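Local coordinates for testis-expressed protein 101 (Mus musculus, PDB 7BPS) that acts in fertilization by controlling sperm binding to the zona pellucida and sperm migration into the oviduct, and may promote protein tyrosine phosphorylation, at residues R21-T26 against V54-S59; Q11-E16 against M156-Q161. All coordinates share one frame; numbering follows the deposited sequence.

Interaction 1 (R21-T26 against V54-S59); sequences RTFNWT and VLASKS. With NAG (2-acetamido-2-deoxy-beta-D-glucopyranose), chain C.
W25 and K58 carry the polar side of this contact, in which the loop following helix 19-22 packs against one face of strand 52-61 in the first u-PAR/Ly-6 domain. The K58 chain, extended beyond CG, passes over the indole: CE sits 3.3 Å from the centroid of the W25 five-membered ring, almost exactly on its normal, a CH-pi contact, and NZ lies over the same ring, 17° off the normal, in cation-pi geometry. NZ also donates to W25 O at 3.1 Å, from above the carbonyl plane. K96 O, N94 O and Q8 OE1 are further acceptors for this ammonium, and E40 OE2 forms a long, weak ion pair with it. A long aliphatic arm ending in a charge suits lysine to both tasks.

A water in the plane of the W25 ring accepts from NE1 at 3.0 Å and makes a weak bond to A56 O. With chi1 at -164°, F23 swings CG to the side opposite its backbone N and carries the ring to the strand, CE2 3.6 Å from V54 CG1 and CZ 3.9 Å from A56 CB. The A56 methyl, also 3.6 Å from W25 NE1, is small enough to touch both aromatics, which reach it roughly at right angles.

N24, whose ND2 is bonded to C1 of an N-acetylglucosamine, uses OD1 to accept from T26 N, an Asx turn. The sugar leaves from N24 while F23 and W25, its sequence neighbours, pack on the strand. Oxygens and an indole face gather round one buried ammonium, probably stabilising its positive charge.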
ATOM      1  N   ARG A  21      12.953  -7.092   4.366  1.00 50.88           N
ATOM      2  CA  ARG A  21      14.354  -7.129   4.873  1.00 62.63           C
ATOM      3  C   ARG A  21      14.892  -5.697   5.059  1.00 56.71           C
ATOM      4  O   ARG A  21      15.326  -5.370   6.170  1.00 54.18           O
ATOM      5  CB  ARG A  21      15.276  -7.902   3.915  1.00 73.95           C
ATOM      6  CG  ARG A  21      15.585  -9.350   4.290  1.00 88.62           C
ATOM      7  CD  ARG A  21      16.977  -9.795   3.837  1.00 98.15           C
ATOM      8  NE  ARG A  21      17.189  -9.764   2.383  1.00104.92           N
ATOM      9  CZ  ARG A  21      17.956  -8.896   1.707  1.00101.98           C
ATOM     10  NH1 ARG A  21      18.047  -8.988   0.388  1.00102.71           N
ATOM     11  NH2 ARG A  21      18.638  -7.948   2.330  1.00 96.06           N
ATOM     12  N   THR A  22      14.865  -4.883   4.005  1.00 55.92           N
ATOM     13  CA  THR A  22      15.782  -3.732   3.794  1.00 59.09           C
ATOM     14  C   THR A  22      15.195  -2.393   4.278  1.00 58.74           C
ATOM     15  O   THR A  22      15.987  -1.472   4.527  1.00 56.38           O
ATOM     16  CB  THR A  22      16.122  -3.632   2.304  1.00 63.91           C
ATOM     17  OG1 THR A  22      14.891  -3.383   1.612  1.00 61.37           O
ATOM     18  CG2 THR A  22      16.804  -4.889   1.803  1.00 64.78           C
ATOM     19  N   PHE A  23      13.871  -2.268   4.389  1.00 56.45           N
ATOM     20  CA  PHE A  23      13.178  -0.965   4.565  1.00 49.04           C
ATOM     21  C   PHE A  23      13.406  -0.448   5.975  1.00 40.93           C
ATOM     22  O   PHE A  23      12.979  -1.126   6.920  1.00 41.70           O
ATOM     23  CB  PHE A  23      11.676  -1.092   4.321  1.00 48.20           C
ATOM     24  CG  PHE A  23      10.981   0.221   4.104  1.00 46.16           C
ATOM     25  CD1 PHE A  23      10.486   0.942   5.174  1.00 43.15           C
ATOM     26  CD2 PHE A  23      10.802   0.719   2.824  1.00 49.41           C
ATOM     27  CE1 PHE A  23       9.826   2.147   4.978  1.00 42.56           C
ATOM     28  CE2 PHE A  23      10.140   1.924   2.625  1.00 49.42           C
ATOM     29  CZ  PHE A  23       9.644   2.630   3.706  1.00 44.27           C
ATOM     30  N   ASN A  24      14.076   0.694   6.090  1.00 39.57           N
ATOM     31  CA  ASN A  24      14.285   1.432   7.364  1.00 43.47           C
ATOM     32  C   ASN A  24      13.225   2.546   7.486  1.00 40.74           C
ATOM     33  O   ASN A  24      13.362   3.566   6.791  1.00 38.99           O
ATOM     34  CB  ASN A  24      15.708   1.996   7.471  1.00 43.36           C
ATOM     35  CG  ASN A  24      16.009   2.528   8.851  1.00 48.00           C
ATOM     36  OD1 ASN A  24      15.085   2.769   9.623  1.00 50.51           O
ATOM     37  ND2 ASN A  24      17.283   2.697   9.180  1.00 60.61           N
ATOM     38  N   TRP A  25      12.243   2.371   8.373  1.00 39.29           N
ATOM     39  CA  TRP A  25      11.096   3.298   8.594  1.00 43.76           C
ATOM     40  C   TRP A  25      11.361   4.311   9.731  1.00 45.27           C
ATOM     41  O   TRP A  25      10.529   5.222   9.915  1.00 41.12           O
ATOM     42  CB  TRP A  25       9.835   2.472   8.883  1.00 40.93           C
ATOM     43  CG  TRP A  25       8.547   3.170   8.587  1.00 35.71           C
ATOM     44  CD1 TRP A  25       8.378   4.378   7.991  1.00 34.70           C
ATOM     45  CD2 TRP A  25       7.232   2.644   8.826  1.00 36.84           C
ATOM     46  NE1 TRP A  25       7.043   4.660   7.880  1.00 37.85           N
ATOM     47  CE2 TRP A  25       6.318   3.615   8.377  1.00 35.63           C
ATOM     48  CE3 TRP A  25       6.739   1.457   9.388  1.00 34.73           C
ATOM     49  CZ2 TRP A  25       4.946   3.418   8.432  1.00 35.69           C
ATOM     50  CZ3 TRP A  25       5.377   1.277   9.472  1.00 35.25           C
ATOM     51  CH2 TRP A  25       4.495   2.246   8.991  1.00 35.59           C
ATOM     52  N   THR A  26      12.458   4.160  10.478  1.00 42.86           N
ATOM     53  CA  THR A  26      12.910   5.139  11.503  1.00 45.80           C
ATOM     54  C   THR A  26      13.081   6.517  10.842  1.00 44.70           C
ATOM     55  O   THR A  26      13.809   6.627   9.852  1.00 49.39           O
ATOM     56  CB  THR A  26      14.192   4.669  12.203  1.00 48.74           C
ATOM     57  OG1 THR A  26      13.912   3.394  12.785  1.00 49.51           O
ATOM     58  CG2 THR A  26      14.699   5.631  13.262  1.00 46.44           C
ATOM     59  N   VAL A  54       5.808   0.930  -2.068  1.00 28.97           N
ATOM     60  CA  VAL A  54       5.684   1.239  -0.621  1.00 30.07           C
ATOM     61  C   VAL A  54       5.305   2.720  -0.458  1.00 34.53           C
ATOM     62  O   VAL A  54       6.113   3.619  -0.871  1.00 31.13           O
ATOM     63  CB  VAL A  54       6.966   0.852   0.126  1.00 28.71           C
ATOM     64  CG1 VAL A  54       6.818   1.028   1.600  1.00 32.17           C
ATOM     65  CG2 VAL A  54       7.342  -0.583  -0.162  1.00 32.15           C
ATOM     66  N   LEU A  55       4.080   2.952   0.041  1.00 33.76           N
ATOM     67  CA  LEU A  55       3.570   4.249   0.537  1.00 32.01           C
ATOM     68  C   LEU A  55       3.646   4.185   2.066  1.00 32.38           C
ATOM     69  O   LEU A  55       2.869   3.422   2.682  1.00 32.69           O
ATOM     70  CB  LEU A  55       2.141   4.494   0.036  1.00 34.13           C
ATOM     71  CG  LEU A  55       1.952   4.429  -1.483  1.00 35.62           C
ATOM     72  CD1 LEU A  55       1.527   3.030  -1.925  1.00 35.13           C
ATOM     73  CD2 LEU A  55       0.941   5.446  -1.988  1.00 35.07           C
ATOM     74  N   ALA A  56       4.603   4.906   2.649  1.00 33.97           N
ATOM     75  CA  ALA A  56       4.895   4.931   4.099  1.00 33.42           C
ATOM     76  C   ALA A  56       4.731   6.358   4.639  1.00 33.86           C
ATOM     77  O   ALA A  56       5.441   7.294   4.177  1.00 32.30           O
ATOM     78  CB  ALA A  56       6.279   4.387   4.376  1.00 32.75           C
ATOM     79  N   SER A  57       3.832   6.496   5.610  1.00 34.77           N
ATOM     80  CA  SER A  57       3.480   7.766   6.277  1.00 38.89           C
ATOM     81  C   SER A  57       3.692   7.660   7.791  1.00 40.81           C
ATOM     82  O   SER A  57       3.154   6.731   8.399  1.00 40.17           O
ATOM     83  CB  SER A  57       2.076   8.144   5.981  1.00 38.28           C
ATOM     84  OG  SER A  57       1.717   9.219   6.803  1.00 42.06           O
ATOM     85  N   LYS A  58       4.443   8.608   8.355  1.00 40.98           N
ATOM     86  CA  LYS A  58       4.480   8.899   9.807  1.00 40.46           C
ATOM     87  C   LYS A  58       4.160  10.386  10.009  1.00 44.73           C
ATOM     88  O   LYS A  58       4.667  11.214   9.248  1.00 39.62           O
ATOM     89  CB  LYS A  58       5.833   8.506  10.383  1.00 36.52           C
ATOM     90  CG  LYS A  58       6.067   7.008  10.440  1.00 36.90           C
ATOM     91  CD  LYS A  58       7.185   6.629  11.377  1.00 35.49           C
ATOM     92  CE  LYS A  58       7.519   5.151  11.322  1.00 37.50           C
ATOM     93  NZ  LYS A  58       8.581   4.815  12.301  1.00 37.68           N
ATOM     94  N   SER A  59       3.302  10.707  10.978  1.00 46.82           N
ATOM     95  CA  SER A  59       2.860  12.097  11.239  1.00 44.65           C
ATOM     96  C   SER A  59       2.147  12.244  12.585  1.00 46.03           C
ATOM     97  O   SER A  59       1.756  11.237  13.243  1.00 43.85           O
ATOM     98  CB  SER A  59       1.998  12.614  10.110  1.00 42.67           C
ATOM     99  OG  SER A  59       0.713  12.027  10.117  1.00 44.34           O
TER
HETATM  100  C1  NAG C   1      17.724   3.149  10.488  1.00 73.41           C
HETATM  101  C2  NAG C   1      18.601   2.099  11.218  1.00 84.33           C
HETATM  102  C3  NAG C   1      18.909   2.592  12.649  1.00 90.06           C
HETATM  103  C4  NAG C   1      19.575   3.956  12.576  1.00 91.62           C
HETATM  104  C5  NAG C   1      18.613   4.921  11.860  1.00 86.40           C
HETATM  105  C6  NAG C   1      19.218   6.319  11.906  1.00 84.30           C
HETATM  106  C7  NAG C   1      18.655  -0.383  10.781  1.00 77.82           C
HETATM  107  C8  NAG C   1      18.011  -1.715  11.076  1.00 71.11           C
HETATM  108  N2  NAG C   1      18.030   0.729  11.273  1.00 83.25           N
HETATM  109  O3  NAG C   1      19.783   1.726  13.383  1.00 91.17           O
HETATM  110  O4  NAG C   1      19.957   4.393  13.902  1.00 96.99           O
HETATM  111  O5  NAG C   1      18.315   4.471  10.509  1.00 79.02           O
HETATM  112  O6  NAG C   1      18.764   7.117  10.816  1.00 82.27           O
HETATM  113  O7  NAG C   1      19.709  -0.348  10.137  1.00 71.05           O
HETATM  114  O   HOH W   1       7.205   7.261   6.422  1.00 32.39           O

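Interaction 2 (Q11-E16 against M156-Q161); sequences QTLSLE and MDATVQ
Q11 opens the contact against M156, where two tandem three-finger Ly6/uPAR domains meet: strand 6-16, an inner strand of the first sheet, turns the side chains of Q11 and L13 toward the stretch leading into strand 158-163 of the second. The Q11 side chain brings its aliphatic part to the thioether: CB lies 3.4 Å from M156 SD and CG only slightly farther, the two side chains crossing at a slant. Glutamine suits this margin because its methylenes can pack while the bend at chi2 (81°) turns the amide elsewhere. T12 contributes its backbone, T12 O lying 3.5 Å from M156 CE; its side chain points to the other side of the strand, where it meets A56 and F23. L13 again faces the second domain. Its branched end spreads over two partners, with CD2 4.0 Å from M156 CE and both methyls near A158, whose short side chain lets the leucine approach the strand. L126 of strand 119-126 also touches L13. Flexible and unbranched, M156 bends at chi2 and chi3, laying SD against Q11 and CE near T12 O and L13 CD2. Past L13 the two segments part, and the final touch is L13 CD1 against A158 CB at 3.9 Å.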
ATOM      1  N   GLN A  11       7.101  11.136   4.861  1.00 32.99           N
ATOM      2  CA  GLN A  11       6.237  10.688   3.752  1.00 34.49           C
ATOM      3  C   GLN A  11       7.197  10.182   2.688  1.00 33.00           C
ATOM      4  O   GLN A  11       8.045  10.998   2.279  1.00 33.04           O
ATOM      5  CB  GLN A  11       5.335  11.826   3.261  1.00 34.19           C
ATOM      6  CG  GLN A  11       4.286  12.266   4.288  1.00 35.14           C
ATOM      7  CD  GLN A  11       4.785  13.210   5.363  1.00 37.48           C
ATOM      8  OE1 GLN A  11       5.499  14.158   5.085  1.00 39.58           O
ATOM      9  NE2 GLN A  11       4.452  12.931   6.617  1.00 43.41           N
ATOM     10  N   THR A  12       7.127   8.892   2.349  1.00 31.44           N
ATOM     11  CA  THR A  12       7.993   8.251   1.321  1.00 30.23           C
ATOM     12  C   THR A  12       7.131   7.414   0.380  1.00 28.46           C
ATOM     13  O   THR A  12       6.106   6.835   0.801  1.00 27.38           O
ATOM     14  CB  THR A  12       9.110   7.410   1.955  1.00 33.22           C
ATOM     15  OG1 THR A  12       8.537   6.233   2.538  1.00 36.04           O
ATOM     16  CG2 THR A  12       9.876   8.178   3.017  1.00 35.75           C
ATOM     17  N   LEU A  13       7.538   7.422  -0.876  1.00 28.97           N
ATOM     18  CA  LEU A  13       7.082   6.544  -1.962  1.00 29.71           C
ATOM     19  C   LEU A  13       8.331   5.876  -2.536  1.00 30.20           C
ATOM     20  O   LEU A  13       9.288   6.569  -2.839  1.00 32.96           O
ATOM     21  CB  LEU A  13       6.390   7.401  -3.028  1.00 31.48           C
ATOM     22  CG  LEU A  13       5.184   8.243  -2.592  1.00 33.25           C
ATOM     23  CD1 LEU A  13       4.835   9.277  -3.650  1.00 34.45           C
ATOM     24  CD2 LEU A  13       3.969   7.388  -2.293  1.00 32.42           C
ATOM     25  N   SER A  14       8.308   4.571  -2.724  1.00 33.41           N
ATOM     26  CA  SER A  14       9.457   3.824  -3.290  1.00 30.28           C
ATOM     27  C   SER A  14       8.997   2.513  -3.911  1.00 31.71           C
ATOM     28  O   SER A  14       7.900   1.993  -3.556  1.00 28.38           O
ATOM     29  CB  SER A  14      10.515   3.578  -2.258  1.00 28.91           C
ATOM     30  OG  SER A  14       9.989   2.895  -1.125  1.00 30.24           O
ATOM     31  N   LEU A  15       9.807   2.041  -4.856  1.00 33.57           N
ATOM     32  CA  LEU A  15       9.780   0.656  -5.377  1.00 35.64           C
ATOM     33  C   LEU A  15      10.900  -0.106  -4.690  1.00 37.15           C
ATOM     34  O   LEU A  15      12.012   0.395  -4.636  1.00 39.37           O
ATOM     35  CB  LEU A  15      10.023   0.663  -6.872  1.00 38.43           C
ATOM     36  CG  LEU A  15       8.861   1.116  -7.720  1.00 43.10           C
ATOM     37  CD1 LEU A  15       9.318   1.181  -9.177  1.00 50.03           C
ATOM     38  CD2 LEU A  15       7.719   0.142  -7.561  1.00 44.69           C
ATOM     39  N   GLU A  16      10.600  -1.289  -4.201  1.00 37.44           N
ATOM     40  CA  GLU A  16      11.401  -1.950  -3.150  1.00 38.47           C
ATOM     41  C   GLU A  16      11.539  -3.406  -3.624  1.00 40.53           C
ATOM     42  O   GLU A  16      10.498  -4.032  -4.036  1.00 35.96           O
ATOM     43  CB  GLU A  16      10.621  -1.678  -1.865  1.00 38.93           C
ATOM     44  CG  GLU A  16      11.389  -1.083  -0.718  1.00 45.21           C
ATOM     45  CD  GLU A  16      12.276   0.110  -0.927  1.00 44.32           C
ATOM     46  OE1 GLU A  16      11.802   1.236  -0.750  1.00 41.79           O
ATOM     47  OE2 GLU A  16      13.469  -0.116  -1.116  1.00 52.28           O
ATOM     48  N   MET A 156       0.819  12.557   1.052  1.00 35.92           N
ATOM     49  CA  MET A 156       1.106  11.243   0.430  1.00 37.60           C
ATOM     50  C   MET A 156       0.495  11.154  -0.965  1.00 42.45           C
ATOM     51  O   MET A 156       0.368   9.997  -1.418  1.00 48.08           O
ATOM     52  CB  MET A 156       0.478  10.094   1.238  1.00 39.97           C
ATOM     53  CG  MET A 156       1.171   9.786   2.527  1.00 41.74           C
ATOM     54  SD  MET A 156       2.950   9.576   2.298  1.00 43.92           S
ATOM     55  CE  MET A 156       2.906   7.976   1.496  1.00 47.17           C
ATOM     56  N   ASP A 157       0.170  12.279  -1.615  1.00 40.21           N
ATOM     57  CA  ASP A 157      -0.567  12.317  -2.910  1.00 39.75           C
ATOM     58  C   ASP A 157       0.254  11.584  -3.977  1.00 36.82           C
ATOM     59  O   ASP A 157       1.448  11.907  -4.121  1.00 36.94           O
ATOM     60  CB  ASP A 157      -0.872  13.756  -3.335  1.00 43.82           C
ATOM     61  CG  ASP A 157      -1.655  14.534  -2.298  1.00 42.38           C
ATOM     62  OD1 ASP A 157      -2.876  14.635  -2.447  1.00 45.94           O
ATOM     63  OD2 ASP A 157      -1.029  15.030  -1.371  1.00 46.49           O
ATOM     64  N   ALA A 158      -0.343  10.596  -4.648  1.00 34.35           N
ATOM     65  CA  ALA A 158       0.360   9.653  -5.541  1.00 34.36           C
ATOM     66  C   ALA A 158      -0.625   8.900  -6.435  1.00 33.19           C
ATOM     67  O   ALA A 158      -1.801   8.830  -6.068  1.00 32.19           O
ATOM     68  CB  ALA A 158       1.145   8.707  -4.671  1.00 39.67           C
ATOM     69  N   THR A 159      -0.172   8.370  -7.570  1.00 32.34           N
ATOM     70  CA  THR A 159      -0.877   7.332  -8.362  1.00 34.30           C
ATOM     71  C   THR A 159       0.024   6.093  -8.497  1.00 34.61           C
ATOM     72  O   THR A 159       1.268   6.233  -8.666  1.00 34.14           O
ATOM     73  CB  THR A 159      -1.172   7.655  -9.833  1.00 37.07           C
ATOM     74  OG1 THR A 159      -0.254   8.606 -10.357  1.00 38.77           O
ATOM     75  CG2 THR A 159      -2.572   8.117 -10.085  1.00 45.14           C
ATOM     76  N   VAL A 160      -0.618   4.939  -8.529  1.00 28.41           N
ATOM     77  CA  VAL A 160       0.020   3.623  -8.718  1.00 29.34           C
ATOM     78  C   VAL A 160      -0.723   2.941  -9.856  1.00 29.24           C
ATOM     79  O   VAL A 160      -1.972   2.825  -9.773  1.00 29.40           O
ATOM     80  CB  VAL A 160      -0.000   2.807  -7.425  1.00 28.59           C
ATOM     81  CG1 VAL A 160       0.713   1.479  -7.623  1.00 31.96           C
ATOM     82  CG2 VAL A 160       0.607   3.588  -6.266  1.00 29.87           C
ATOM     83  N   GLN A 161       0.007   2.571 -10.901  1.00 27.65           N
ATOM     84  CA  GLN A 161      -0.538   1.700 -11.958  1.00 29.98           C
ATOM     85  C   GLN A 161      -0.204   0.240 -11.599  1.00 30.49           C
ATOM     86  O   GLN A 161       0.969  -0.038 -11.203  1.00 27.44           O
ATOM     87  CB  GLN A 161       0.010   2.123 -13.308  1.00 29.14           C
ATOM     88  CG  GLN A 161      -0.515   1.239 -14.414  1.00 31.31           C
ATOM     89  CD  GLN A 161      -0.433   1.882 -15.770  1.00 32.36           C
ATOM     90  OE1 GLN A 161      -1.422   1.913 -16.492  1.00 32.45           O
ATOM     91  NE2 GLN A 161       0.734   2.378 -16.122  1.00 27.58           N
TER

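In the fold
From the N terminus, strand 6-16 comes first and supplies residues 11-16 to interaction 2; helix 19-22 and its loop follow directly and supply 21-26 to interaction 1. After strands 29-31 and 37-46 the chain returns as strand 52-61, which packs against that loop and closes a span of 27 residues within the first u-PAR/Ly-6 domain. Interaction 2 closes a far longer one, with 139 residues between its segments, by joining the first sheet to strand 158-163 of the second domain. Interaction 1 therefore lies wholly within the longer span, and the two do not cross. They meet through neighbouring strands 6-16 and 52-61, where V54 N to S14 O and T12 N to A56 O are probable hydrogen bonds.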